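Local structure of N-acetyltransferase family protein (Bacillus anthracis, 3LNB) at residues N146-A154 against P161-G169. The protein probably transfers an acetyl group from acetyl-coenzyme A to arylamines, inactivating the antibacterial drug sulfamethoxazole. The protein carries 1 engineered substitution. Numbering follows the deposited sequence.
With FMT (formic acid), chain C.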
ATOM      1  N   ASN A 146      13.150 -14.546  13.032  1.00 21.55           N
ATOM      2  CA  ASN A 146      13.145 -15.569  14.074  1.00 23.75           C
ATOM      3  C   ASN A 146      12.424 -16.834  13.634  1.00 22.78           C
ATOM      4  O   ASN A 146      11.506 -17.302  14.320  1.00 24.43           O
ATOM      5  CB  ASN A 146      12.469 -15.041  15.337  1.00 27.00           C
ATOM      6  CG  ASN A 146      13.292 -13.997  16.047  1.00 31.06           C
ATOM      7  OD1 ASN A 146      12.894 -13.491  17.100  1.00 32.26           O
ATOM      8  ND2 ASN A 146      14.454 -13.668  15.482  1.00 33.47           N
ATOM      9  N   LYS A 147      12.820 -17.363  12.483  1.00 20.66           N
ATOM     10  CA  LYS A 147      12.241 -18.586  11.946  1.00 21.58           C
ATOM     11  C   LYS A 147      10.785 -18.481  11.500  1.00 21.40           C
ATOM     12  O   LYS A 147      10.144 -19.498  11.232  1.00 21.40           O
ATOM     13  CB  LYS A 147      12.367 -19.706  12.977  1.00 22.63           C
ATOM     14  CG  LYS A 147      13.774 -19.874  13.524  1.00 23.63           C
ATOM     15  CD  LYS A 147      13.922 -21.227  14.188  1.00 26.65           C
ATOM     16  CE  LYS A 147      12.914 -21.404  15.300  1.00 29.40           C
ATOM     17  NZ  LYS A 147      12.893 -22.812  15.778  1.00 33.25           N
ATOM     18  N   LYS A 148      10.263 -17.265  11.414  1.00 20.20           N
ATOM     19  CA  LYS A 148       8.875 -17.070  11.001  1.00 19.93           C
ATOM     20  C   LYS A 148       8.736 -16.089   9.841  1.00 18.18           C
ATOM     21  O   LYS A 148       9.499 -15.129   9.736  1.00 17.32           O
ATOM     22  CB  LYS A 148       8.044 -16.569  12.182  1.00 20.61           C
ATOM     23  CG  LYS A 148       7.785 -17.616  13.250  1.00 25.09           C
ATOM     24  CD  LYS A 148       6.829 -17.069  14.295  1.00 29.10           C
ATOM     25  CE  LYS A 148       7.572 -16.488  15.483  1.00 31.42           C
ATOM     26  NZ  LYS A 148       7.987 -17.580  16.406  1.00 34.15           N
ATOM     27  N   ASP A 149       7.753 -16.340   8.977  1.00 16.57           N
ATOM     28  CA  ASP A 149       7.496 -15.473   7.838  1.00 17.40           C
ATOM     29  C   ASP A 149       6.290 -14.587   8.117  1.00 16.19           C
ATOM     30  O   ASP A 149       5.332 -15.012   8.759  1.00 15.94           O
ATOM     31  CB  ASP A 149       7.212 -16.284   6.575  1.00 18.53           C
ATOM     32  CG  ASP A 149       8.465 -16.863   5.959  1.00 21.35           C
ATOM     33  OD1 ASP A 149       9.559 -16.314   6.203  1.00 19.29           O
ATOM     34  OD2 ASP A 149       8.348 -17.858   5.208  1.00 23.02           O
ATOM     35  N   TYR A 150       6.350 -13.357   7.624  1.00 15.20           N
ATOM     36  CA  TYR A 150       5.264 -12.405   7.795  1.00 14.57           C
ATOM     37  C   TYR A 150       5.020 -11.650   6.511  1.00 13.80           C
ATOM     38  O   TYR A 150       5.938 -11.436   5.717  1.00 14.13           O
ATOM     39  CB  TYR A 150       5.592 -11.364   8.861  1.00 12.86           C
ATOM     40  CG  TYR A 150       5.867 -11.914  10.232  1.00 14.68           C
ATOM     41  CD1 TYR A 150       7.073 -12.546  10.520  1.00 13.90           C
ATOM     42  CD2 TYR A 150       4.925 -11.786  11.252  1.00 12.63           C
ATOM     43  CE1 TYR A 150       7.341 -13.036  11.790  1.00 15.43           C
ATOM     44  CE2 TYR A 150       5.178 -12.271  12.526  1.00 14.85           C
ATOM     45  CZ  TYR A 150       6.389 -12.894  12.789  1.00 15.91           C
ATOM     46  OH  TYR A 150       6.654 -13.359  14.049  1.00 18.33           O
ATOM     47  N   VAL A 151       3.774 -11.251   6.304  1.00 14.44           N
ATOM     48  CA  VAL A 151       3.449 -10.439   5.143  1.00 14.95           C
ATOM     49  C   VAL A 151       3.525  -9.002   5.652  1.00 13.97           C
ATOM     50  O   VAL A 151       2.981  -8.679   6.710  1.00 13.74           O
ATOM     51  CB  VAL A 151       2.016 -10.707   4.608  1.00 16.16           C
ATOM     52  CG1 VAL A 151       1.553  -9.531   3.728  1.00 13.54           C
ATOM     53  CG2 VAL A 151       2.001 -12.002   3.798  1.00 14.31           C
ATOM     54  N   ILE A 152       4.230  -8.156   4.913  1.00 14.38           N
ATOM     55  CA  ILE A 152       4.355  -6.747   5.264  1.00 13.87           C
ATOM     56  C   ILE A 152       3.690  -6.039   4.096  1.00 13.06           C
ATOM     57  O   ILE A 152       4.177  -6.108   2.968  1.00 12.83           O
ATOM     58  CB  ILE A 152       5.833  -6.296   5.346  1.00 15.34           C
ATOM     59  CG1 ILE A 152       6.599  -7.162   6.350  1.00 15.39           C
ATOM     60  CG2 ILE A 152       5.904  -4.826   5.773  1.00 15.50           C
ATOM     61  CD1 ILE A 152       6.063  -7.080   7.765  1.00 14.86           C
ATOM     62  N   ASP A 153       2.572  -5.371   4.356  1.00 11.58           N
ATOM     63  CA  ASP A 153       1.861  -4.699   3.279  1.00 13.08           C
ATOM     64  C   ASP A 153       1.363  -3.309   3.649  1.00 12.35           C
ATOM     65  O   ASP A 153       0.496  -3.154   4.501  1.00 12.54           O
ATOM     66  CB  ASP A 153       0.683  -5.566   2.832  1.00 14.54           C
ATOM     67  CG  ASP A 153       0.020  -5.055   1.559  1.00 15.12           C
ATOM     68  OD1 ASP A 153       0.409  -3.978   1.056  1.00 16.56           O
ATOM     69  OD2 ASP A 153      -0.897  -5.747   1.067  1.00 16.91           O
ATOM     70  N   ALA A 154       1.920  -2.301   2.992  1.00 13.18           N
ATOM     71  CA  ALA A 154       1.524  -0.922   3.234  1.00 14.50           C
ATOM     72  C   ALA A 154       0.891  -0.352   1.973  1.00 13.74           C
ATOM     73  O   ALA A 154       0.726   0.860   1.853  1.00 14.94           O
ATOM     74  CB  ALA A 154       2.737  -0.090   3.625  1.00 13.68           C
ATOM     75  N   PRO A 161      -3.220  -3.678   7.170  1.00 15.14           N
ATOM     76  CA  PRO A 161      -3.143  -4.463   8.409  1.00 14.65           C
ATOM     77  C   PRO A 161      -2.499  -3.674   9.551  1.00 13.97           C
ATOM     78  O   PRO A 161      -2.871  -3.838  10.714  1.00 13.49           O
ATOM     79  CB  PRO A 161      -2.309  -5.671   7.997  1.00 14.12           C
ATOM     80  CG  PRO A 161      -2.677  -5.840   6.548  1.00 16.01           C
ATOM     81  CD  PRO A 161      -2.608  -4.415   6.052  1.00 14.84           C
ATOM     82  N   LEU A 162      -1.527  -2.831   9.204  1.00 12.75           N
ATOM     83  CA  LEU A 162      -0.818  -2.002  10.179  1.00 12.98           C
ATOM     84  C   LEU A 162       0.016  -2.800  11.188  1.00 12.59           C
ATOM     85  O   LEU A 162       0.421  -2.279  12.227  1.00 13.38           O
ATOM     86  CB  LEU A 162      -1.808  -1.096  10.913  1.00 12.62           C
ATOM     87  CG  LEU A 162      -2.658  -0.187  10.020  1.00 12.24           C
ATOM     88  CD1 LEU A 162      -3.546   0.690  10.894  1.00 13.61           C
ATOM     89  CD2 LEU A 162      -1.760   0.678   9.125  1.00 12.31           C
ATOM     90  N   HIS A 163       0.261  -4.068  10.867  1.00 13.86           N
ATOM     91  CA  HIS A 163       1.071  -4.979  11.689  1.00 12.82           C
ATOM     92  C   HIS A 163       1.524  -6.113  10.775  1.00 12.57           C
ATOM     93  O   HIS A 163       0.847  -6.438   9.801  1.00 12.44           O
ATOM     94  CB  HIS A 163       0.246  -5.637  12.809  1.00 14.27           C
ATOM     95  CG  HIS A 163      -0.433  -4.675  13.728  1.00 15.63           C
ATOM     96  ND1 HIS A 163       0.234  -4.000  14.729  1.00 16.45           N
ATOM     97  CD2 HIS A 163      -1.723  -4.272  13.797  1.00 14.56           C
ATOM     98  CE1 HIS A 163      -0.617  -3.223  15.373  1.00 16.78           C
ATOM     99  NE2 HIS A 163      -1.811  -3.369  14.827  1.00 17.60           N
ATOM    100  N   PRO A 164       2.682  -6.722  11.062  1.00 12.97           N
ATOM    101  CA  PRO A 164       3.100  -7.825  10.197  1.00 12.93           C
ATOM    102  C   PRO A 164       2.029  -8.904  10.352  1.00 13.50           C
ATOM    103  O   PRO A 164       1.515  -9.101  11.451  1.00 13.43           O
ATOM    104  CB  PRO A 164       4.426  -8.259  10.816  1.00 13.55           C
ATOM    105  CG  PRO A 164       4.973  -6.988  11.363  1.00 11.86           C
ATOM    106  CD  PRO A 164       3.764  -6.332  11.984  1.00 13.08           C
ATOM    107  N   VAL A 165       1.679  -9.590   9.268  1.00 13.52           N
ATOM    108  CA  VAL A 165       0.670 -10.645   9.347  1.00 14.60           C
ATOM    109  C   VAL A 165       1.400 -11.982   9.249  1.00 13.89           C
ATOM    110  O   VAL A 165       1.958 -12.322   8.208  1.00 13.94           O
ATOM    111  CB  VAL A 165      -0.363 -10.512   8.213  1.00 15.15           C
ATOM    112  CG1 VAL A 165      -1.533 -11.465   8.455  1.00 15.28           C
ATOM    113  CG2 VAL A 165      -0.857  -9.066   8.133  1.00 14.54           C
ATOM    114  N   PRO A 166       1.392 -12.763  10.338  1.00 13.81           N
ATOM    115  CA  PRO A 166       2.068 -14.061  10.386  1.00 13.74           C
ATOM    116  C   PRO A 166       1.488 -15.163   9.526  1.00 14.22           C
ATOM    117  O   PRO A 166       0.273 -15.339   9.468  1.00 14.24           O
ATOM    118  CB  PRO A 166       2.020 -14.415  11.869  1.00 14.53           C
ATOM    119  CG  PRO A 166       0.671 -13.866  12.278  1.00 15.68           C
ATOM    120  CD  PRO A 166       0.654 -12.505  11.590  1.00 13.41           C
ATOM    121  N   PHE A 167       2.378 -15.906   8.870  1.00 13.31           N
ATOM    122  CA  PHE A 167       1.989 -17.036   8.034  1.00 14.44           C
ATOM    123  C   PHE A 167       1.371 -18.122   8.919  1.00 14.51           C
ATOM    124  O   PHE A 167       0.655 -18.995   8.432  1.00 14.55           O
ATOM    125  CB  PHE A 167       3.213 -17.624   7.322  1.00 15.96           C
ATOM    126  CG  PHE A 167       3.579 -16.927   6.042  1.00 14.58           C
ATOM    127  CD1 PHE A 167       3.713 -15.544   5.993  1.00 13.68           C
ATOM    128  CD2 PHE A 167       3.838 -17.669   4.891  1.00 17.69           C
ATOM    129  CE1 PHE A 167       4.106 -14.903   4.816  1.00 14.13           C
ATOM    130  CE2 PHE A 167       4.233 -17.039   3.703  1.00 17.23           C
ATOM    131  CZ  PHE A 167       4.367 -15.655   3.669  1.00 15.23           C
ATOM    132  N   SER A 168       1.664 -18.073  10.218  1.00 14.29           N
ATOM    133  CA  SER A 168       1.122 -19.061  11.139  1.00 14.76           C
ATOM    134  C   SER A 168      -0.398 -18.936  11.251  1.00 14.93           C
ATOM    135  O   SER A 168      -1.049 -19.774  11.867  1.00 16.01           O
ATOM    136  CB  SER A 168       1.788 -18.942  12.510  1.00 16.04           C
ATOM    137  OG  SER A 168       1.838 -17.599  12.940  1.00 18.53           O
ATOM    138  N   GLY A 169      -0.959 -17.878  10.666  1.00 15.62           N
ATOM    139  CA  GLY A 169      -2.407 -17.722  10.656  1.00 16.81           C
ATOM    140  C   GLY A 169      -3.167 -16.951  11.721  1.00 18.46           C
ATOM    141  O   GLY A 169      -4.369 -16.718  11.544  1.00 18.68           O
TER
HETATM  142  C   FMT C1002      -3.947  -0.479  14.821  1.00 24.33           C
HETATM  143  O1  FMT C1002      -3.975  -1.528  15.438  1.00 26.45           O
HETATM  144  O2  FMT C1002      -5.097   0.099  14.435  1.00 21.18           O
HETATM  145  O   HOH W   1       4.568 -16.773  11.091  1.00 15.23           O
HETATM  146  O   HOH W   2       1.424  -5.960   6.886  1.00 18.33           O
HETATM  147  O   HOH W   3      -0.174  -1.882   6.947  1.00 12.07           O
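Val151 and Val165 form the hydrogen-bonded pair in the short antiparallel pairing that adds 165-166 as an outermost strand to the sheet carrying 148-152, whose end runs into Asp153, the probable acid of a Cys-His-Asp catalytic triad. Val151 N donates to Val165 O at 2.8 Å and Val165 N returns a bond to Val151 O. Further along, Phe167 N reaches Asp149 O at 3.1 Å in a nearly straight bond (N-H...O angle 168°).

With CG set beside its own backbone N (chi1 -85°), Phe167 lays one ring face against Asp149, whose CB stands 3.7 Å from the centroid, 13° off the normal. Val151 CG2 meets CE1 of this ring at 3.7 Å, the two side chains crossing near a right angle. Tyr150 and Pro166, the neighbouring non-hydrogen-bonded pair, put their side chains on the sheet face opposite that of Val151 and Val165. Tyr150 CD2 touches Pro164 CB at 3.6 Å, and on the same CB rests Ile152 CD1, the Ile152 and Pro164 side chains running side by side.

Beyond Pro164 the two chain segments part and waters bridge the gap. One water gives hydrogens to Val151 O and His163 O while accepting from Asp153 N at 2.8 Å; a second links Asp153 O to Leu162 N. The Asp153 carboxylate turns elsewhere, OD2 to His138 and OD1 to Gly155 and Asn103. The backbone N and O of Asp153 are therefore tied through water to 161-169, while both carboxylate oxygens are held by other residues, an arrangement consistent with a fixed aspartate orienting His138, the probable triad histidine.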